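Local coordinates for protein DNA primase (PDB 2AU3) that synthesises the short RNA primers used by DNA polymerase in DNA replication, with a zinc-binding domain and a probably magnesium-dependent catalytic core, at residues V190-G202 with V224-K238. Sequence-based numbering, arbitrary orientation.
Sequences VIPIKDPRGRVIG and VFKKGENLFGLYEAK
The ring of Y235 lies against the turn D195–G198, with G198 CA over one face, 3.4 Å from the ring centroid and 16° off the normal, a CH-pi contact. CG stands anti to the backbone N of Y235 (chi1 168°), which swings the ring off the first turn of helix 234-244 onto the glycine. On the same helix, the extended chain of K238 brings NZ to 2.8 Å from P196 O, a hydrogen bond tilted 19° from the carbonyl plane, while L234 CD2 packs on P196 CG. K194 runs its aliphatic chain past E236, CD lying 3.5 Å from OE2; water 1 links its NZ to that carboxylate, and D144 forms a salt bridge with the same ammonium. A second water accepts from Y235 N and lies 2.9 Å from K194 O, bridging the two backbones.

Farther along, I201 CD1 meets the N230 amide and F225 CD1, at 3.5 Å from N230 ND2. That amide is held by a hydrogen bond from ND2 to K226 O, which E229 N reaches from the opposite face of the carbonyl plane. I193 CD1 packs 3.5 Å from F225 CE1, and I191 CG2 meets F232 CZ, the two side chains crossing at about a right angle.

Behind this shell, D195 braces the turn: OD1 accepts from R199 N and OD2 forms a salt bridge with R199 NE, which lies on the syn side of the carboxylate. L271 and helix 253-261 add to the packing around F232. The arrangement is a type I beta turn joining two antiparallel strands, with a classic beta bulge where I201 and G202 face I193; this hairpin, part of the catalytic core's four-stranded antiparallel sheet, packs on 224-238, including edge strand 231-232 of the mixed Toprim-like sheet and the start of helix 234-244.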
loop_
_atom_site.group_PDB
_atom_site.type_symbol
_atom_site.label_atom_id
_atom_site.label_comp_id
_atom_site.label_asym_id
_atom_site.label_seq_id
_atom_site.Cartn_x
_atom_site.Cartn_y
_atom_site.Cartn_z
ATOM N N VAL A 190 6.905 3.590 -11.169
ATOM C CA VAL A 190 7.006 3.927 -9.788
ATOM C C VAL A 190 5.711 3.541 -9.105
ATOM O O VAL A 190 4.623 3.829 -9.607
ATOM C CB VAL A 190 7.273 5.433 -9.601
ATOM C CG1 VAL A 190 7.167 5.797 -8.153
ATOM C CG2 VAL A 190 8.682 5.828 -10.154
ATOM N N ILE A 191 5.840 2.881 -7.960
ATOM C CA ILE A 191 4.689 2.515 -7.144
ATOM C C ILE A 191 4.854 3.193 -5.792
ATOM O O ILE A 191 5.703 2.797 -4.982
ATOM C CB ILE A 191 4.598 0.960 -6.978
ATOM C CG1 ILE A 191 4.679 0.251 -8.339
ATOM C CG2 ILE A 191 3.322 0.561 -6.262
ATOM C CD1 ILE A 191 6.079 -0.354 -8.641
ATOM N N PRO A 192 4.093 4.258 -5.567
ATOM C CA PRO A 192 4.191 4.999 -4.316
ATOM C C PRO A 192 3.853 4.116 -3.135
ATOM O O PRO A 192 2.929 3.305 -3.213
ATOM C CB PRO A 192 3.129 6.085 -4.478
ATOM C CG PRO A 192 3.120 6.307 -5.978
ATOM C CD PRO A 192 3.130 4.882 -6.488
ATOM N N ILE A 193 4.607 4.291 -2.061
ATOM C CA ILE A 193 4.392 3.569 -0.826
ATOM C C ILE A 193 3.812 4.552 0.166
ATOM O O ILE A 193 4.408 5.616 0.409
ATOM C CB ILE A 193 5.719 3.010 -0.307
ATOM C CG1 ILE A 193 6.305 2.012 -1.323
ATOM C CG2 ILE A 193 5.511 2.387 1.067
ATOM C CD1 ILE A 193 7.645 1.386 -0.923
ATOM N N LYS A 194 2.620 4.228 0.682
ATOM C CA LYS A 194 1.901 5.094 1.616
ATOM C C LYS A 194 1.868 4.485 2.999
ATOM O O LYS A 194 1.751 3.266 3.136
ATOM C CB LYS A 194 0.454 5.335 1.152
ATOM C CG LYS A 194 0.384 6.059 -0.197
ATOM C CD LYS A 194 -1.025 6.284 -0.703
ATOM C CE LYS A 194 -0.989 6.907 -2.112
ATOM N NZ LYS A 194 -2.282 7.555 -2.466
ATOM N N ASP A 195 1.900 5.324 4.032
ATOM C CA ASP A 195 1.673 4.816 5.375
ATOM C C ASP A 195 0.192 4.466 5.556
ATOM O O ASP A 195 -0.603 4.791 4.686
ATOM C CB ASP A 195 2.198 5.793 6.441
ATOM C CG ASP A 195 1.465 7.110 6.472
ATOM O OD1 ASP A 195 0.339 7.244 5.924
ATOM O OD2 ASP A 195 1.964 8.096 7.069
ATOM N N PRO A 196 -0.195 3.825 6.663
ATOM C CA PRO A 196 -1.602 3.426 6.845
ATOM C C PRO A 196 -2.612 4.581 6.758
ATOM O O PRO A 196 -3.799 4.301 6.560
ATOM C CB PRO A 196 -1.608 2.802 8.245
ATOM C CG PRO A 196 -0.228 2.275 8.394
ATOM C CD PRO A 196 0.641 3.370 7.790
ATOM N N ARG A 197 -2.158 5.835 6.887
ATOM C CA ARG A 197 -3.044 6.996 6.756
ATOM C C ARG A 197 -3.013 7.658 5.358
ATOM O O ARG A 197 -3.644 8.666 5.130
ATOM C CB ARG A 197 -2.767 8.032 7.878
ATOM C CG ARG A 197 -1.343 8.617 7.877
ATOM C CD ARG A 197 -1.050 9.633 8.997
ATOM N NE ARG A 197 -2.248 10.382 9.392
ATOM C CZ ARG A 197 -2.491 10.837 10.623
ATOM N NH1 ARG A 197 -1.610 10.641 11.607
ATOM N NH2 ARG A 197 -3.619 11.495 10.874
ATOM N N GLY A 198 -2.301 7.058 4.415
ATOM C CA GLY A 198 -2.326 7.554 3.061
ATOM C C GLY A 198 -1.237 8.548 2.716
ATOM O O GLY A 198 -1.253 9.070 1.619
ATOM N N ARG A 199 -0.303 8.817 3.632
ATOM C CA ARG A 199 0.790 9.739 3.285
ATOM C C ARG A 199 1.846 8.989 2.524
ATOM O O ARG A 199 2.313 7.917 2.960
ATOM C CB ARG A 199 1.429 10.368 4.515
ATOM C CG ARG A 199 0.536 11.323 5.262
ATOM C CD ARG A 199 1.283 12.066 6.383
ATOM N NE ARG A 199 2.068 11.134 7.200
ATOM C CZ ARG A 199 2.834 11.493 8.221
ATOM N NH1 ARG A 199 2.928 12.775 8.559
ATOM N NH2 ARG A 199 3.506 10.567 8.909
ATOM N N VAL A 200 2.230 9.542 1.387
ATOM C CA VAL A 200 3.323 8.972 0.616
ATOM C C VAL A 200 4.602 9.089 1.455
ATOM O O VAL A 200 4.979 10.188 1.872
ATOM C CB VAL A 200 3.473 9.689 -0.731
ATOM C CG1 VAL A 200 4.759 9.210 -1.442
ATOM C CG2 VAL A 200 2.262 9.398 -1.602
ATOM N N ILE A 201 5.239 7.957 1.746
ATOM C CA ILE A 201 6.455 7.961 2.548
ATOM C C ILE A 201 7.675 7.522 1.736
ATOM O O ILE A 201 8.795 7.597 2.224
ATOM C CB ILE A 201 6.309 7.091 3.828
ATOM C CG1 ILE A 201 5.868 5.649 3.480
ATOM C CG2 ILE A 201 5.361 7.759 4.826
ATOM C CD1 ILE A 201 6.054 4.674 4.645
ATOM N N GLY A 202 7.450 7.081 0.507
ATOM C CA GLY A 202 8.518 6.633 -0.384
ATOM C C GLY A 202 7.961 5.931 -1.598
ATOM O O GLY A 202 6.744 6.046 -1.909
ATOM N N VAL A 224 11.644 8.858 7.591
ATOM C CA VAL A 224 10.266 8.869 7.094
ATOM C C VAL A 224 9.797 7.481 6.610
ATOM O O VAL A 224 8.610 7.167 6.688
ATOM C CB VAL A 224 10.057 9.969 5.987
ATOM C CG1 VAL A 224 10.678 9.580 4.631
ATOM C CG2 VAL A 224 8.575 10.312 5.815
ATOM N N PHE A 225 10.737 6.655 6.139
ATOM C CA PHE A 225 10.395 5.387 5.485
ATOM C C PHE A 225 11.067 4.174 6.175
ATOM O O PHE A 225 12.295 4.057 6.202
ATOM C CB PHE A 225 10.784 5.465 3.993
ATOM C CG PHE A 225 10.486 4.210 3.213
ATOM C CD1 PHE A 225 9.197 3.930 2.804
ATOM C CD2 PHE A 225 11.500 3.309 2.897
ATOM C CE1 PHE A 225 8.913 2.751 2.096
ATOM C CE2 PHE A 225 11.237 2.151 2.198
ATOM C CZ PHE A 225 9.950 1.870 1.785
ATOM N N LYS A 226 10.262 3.280 6.747
ATOM C CA LYS A 226 10.796 2.011 7.246
ATOM C C LYS A 226 10.031 0.858 6.608
ATOM O O LYS A 226 8.849 0.651 6.916
ATOM C CB LYS A 226 10.717 1.938 8.775
ATOM C CG LYS A 226 11.098 3.250 9.520
ATOM C CD LYS A 226 12.358 3.078 10.351
ATOM C CE LYS A 226 12.823 4.403 11.011
ATOM N NZ LYS A 226 11.775 5.095 11.819
ATOM N N LYS A 227 10.699 0.129 5.712
ATOM C CA LYS A 227 10.017 -0.902 4.922
ATOM C C LYS A 227 9.424 -1.990 5.809
ATOM O O LYS A 227 8.304 -2.429 5.579
ATOM C CB LYS A 227 10.907 -1.472 3.790
ATOM C CG LYS A 227 12.026 -2.417 4.219
ATOM C CD LYS A 227 13.182 -2.427 3.222
ATOM C CE LYS A 227 13.009 -3.481 2.136
ATOM N NZ LYS A 227 14.011 -3.315 1.001
ATOM N N GLY A 228 10.145 -2.354 6.865
ATOM C CA GLY A 228 9.735 -3.416 7.769
ATOM C C GLY A 228 8.546 -3.098 8.657
ATOM O O GLY A 228 8.057 -3.981 9.342
ATOM N N GLU A 229 8.065 -1.855 8.620
ATOM C CA GLU A 229 7.004 -1.393 9.523
ATOM C C GLU A 229 5.708 -0.973 8.800
ATOM O O GLU A 229 4.731 -0.548 9.440
ATOM C CB GLU A 229 7.538 -0.236 10.365
ATOM C CG GLU A 229 8.741 -0.637 11.230
ATOM C CD GLU A 229 9.201 0.477 12.153
ATOM O OE1 GLU A 229 8.372 1.353 12.507
ATOM O OE2 GLU A 229 10.396 0.478 12.521
ATOM N N ASN A 230 5.710 -1.102 7.474
ATOM C CA ASN A 230 4.585 -0.683 6.632
ATOM C C ASN A 230 4.084 -1.814 5.731
ATOM O O ASN A 230 4.849 -2.705 5.368
ATOM C CB ASN A 230 4.998 0.517 5.771
ATOM C CG ASN A 230 5.166 1.789 6.583
ATOM O OD1 ASN A 230 4.190 2.475 6.859
ATOM N ND2 ASN A 230 6.408 2.093 6.992
ATOM N N LEU A 231 2.806 -1.766 5.362
ATOM C CA LEU A 231 2.273 -2.727 4.408
ATOM C C LEU A 231 1.765 -1.997 3.184
ATOM O O LEU A 231 0.963 -1.054 3.300
ATOM C CB LEU A 231 1.128 -3.571 5.015
ATOM C CG LEU A 231 1.527 -4.678 5.998
ATOM C CD1 LEU A 231 0.341 -5.069 6.859
ATOM C CD2 LEU A 231 2.080 -5.892 5.262
ATOM N N PHE A 232 2.207 -2.436 2.015
ATOM C CA PHE A 232 1.644 -1.917 0.786
ATOM C C PHE A 232 0.149 -2.200 0.731
ATOM O O PHE A 232 -0.295 -3.341 0.980
ATOM C CB PHE A 232 2.307 -2.545 -0.435
ATOM C CG PHE A 232 1.855 -1.924 -1.741
ATOM C CD1 PHE A 232 2.131 -0.582 -2.010
ATOM C CD2 PHE A 232 1.166 -2.672 -2.689
ATOM C CE1 PHE A 232 1.716 0.008 -3.213
ATOM C CE2 PHE A 232 0.747 -2.095 -3.907
ATOM C CZ PHE A 232 1.013 -0.761 -4.161
ATOM N N GLY A 233 -0.617 -1.174 0.363
ATOM C CA GLY A 233 -2.039 -1.310 0.174
ATOM C C GLY A 233 -2.891 -1.132 1.424
ATOM O O GLY A 233 -4.111 -1.088 1.325
ATOM N N LEU A 234 -2.281 -1.033 2.602
ATOM C CA LEU A 234 -3.084 -0.910 3.815
ATOM C C LEU A 234 -4.062 0.281 3.786
ATOM O O LEU A 234 -5.251 0.128 4.099
ATOM C CB LEU A 234 -2.213 -0.903 5.069
ATOM C CG LEU A 234 -2.898 -1.046 6.409
ATOM C CD1 LEU A 234 -3.720 -2.354 6.489
ATOM C CD2 LEU A 234 -1.809 -1.019 7.480
ATOM N N TYR A 235 -3.578 1.441 3.352
ATOM C CA TYR A 235 -4.406 2.629 3.289
ATOM C C TYR A 235 -5.617 2.365 2.373
ATOM O O TYR A 235 -6.767 2.670 2.709
ATOM C CB TYR A 235 -3.595 3.806 2.746
ATOM C CG TYR A 235 -4.455 4.993 2.382
ATOM C CD1 TYR A 235 -4.622 5.374 1.053
ATOM C CD2 TYR A 235 -5.101 5.749 3.381
ATOM C CE1 TYR A 235 -5.399 6.495 0.721
ATOM C CE2 TYR A 235 -5.862 6.860 3.077
ATOM C CZ TYR A 235 -6.030 7.215 1.743
ATOM O OH TYR A 235 -6.802 8.313 1.414
ATOM N N GLU A 236 -5.353 1.783 1.219
ATOM C CA GLU A 236 -6.413 1.488 0.275
ATOM C C GLU A 236 -7.330 0.315 0.708
ATOM O O GLU A 236 -8.500 0.264 0.321
ATOM C CB GLU A 236 -5.789 1.189 -1.078
ATOM C CG GLU A 236 -5.119 2.397 -1.713
ATOM C CD GLU A 236 -3.675 2.601 -1.237
ATOM O OE1 GLU A 236 -3.193 1.808 -0.388
ATOM O OE2 GLU A 236 -3.017 3.561 -1.713
ATOM N N ALA A 237 -6.788 -0.608 1.497
ATOM C CA ALA A 237 -7.476 -1.856 1.838
ATOM C C ALA A 237 -8.301 -1.786 3.123
ATOM O O ALA A 237 -9.211 -2.588 3.307
ATOM C CB ALA A 237 -6.465 -3.010 1.943
ATOM N N LYS A 238 -7.977 -0.858 4.021
ATOM C CA LYS A 238 -8.381 -1.026 5.425
ATOM C C LYS A 238 -9.907 -1.001 5.610
ATOM O O LYS A 238 -10.442 -1.692 6.451
ATOM C CB LYS A 238 -7.675 -0.005 6.346
ATOM C CG LYS A 238 -7.936 1.439 5.996
ATOM C CD LYS A 238 -7.036 2.395 6.766
ATOM C CE LYS A 238 -7.282 3.841 6.299
ATOM N NZ LYS A 238 -6.518 4.834 7.128
HETATM O O HOH W 1 -4.510 5.456 -2.881
HETATM O O HOH W 2 -0.751 1.806 2.996
#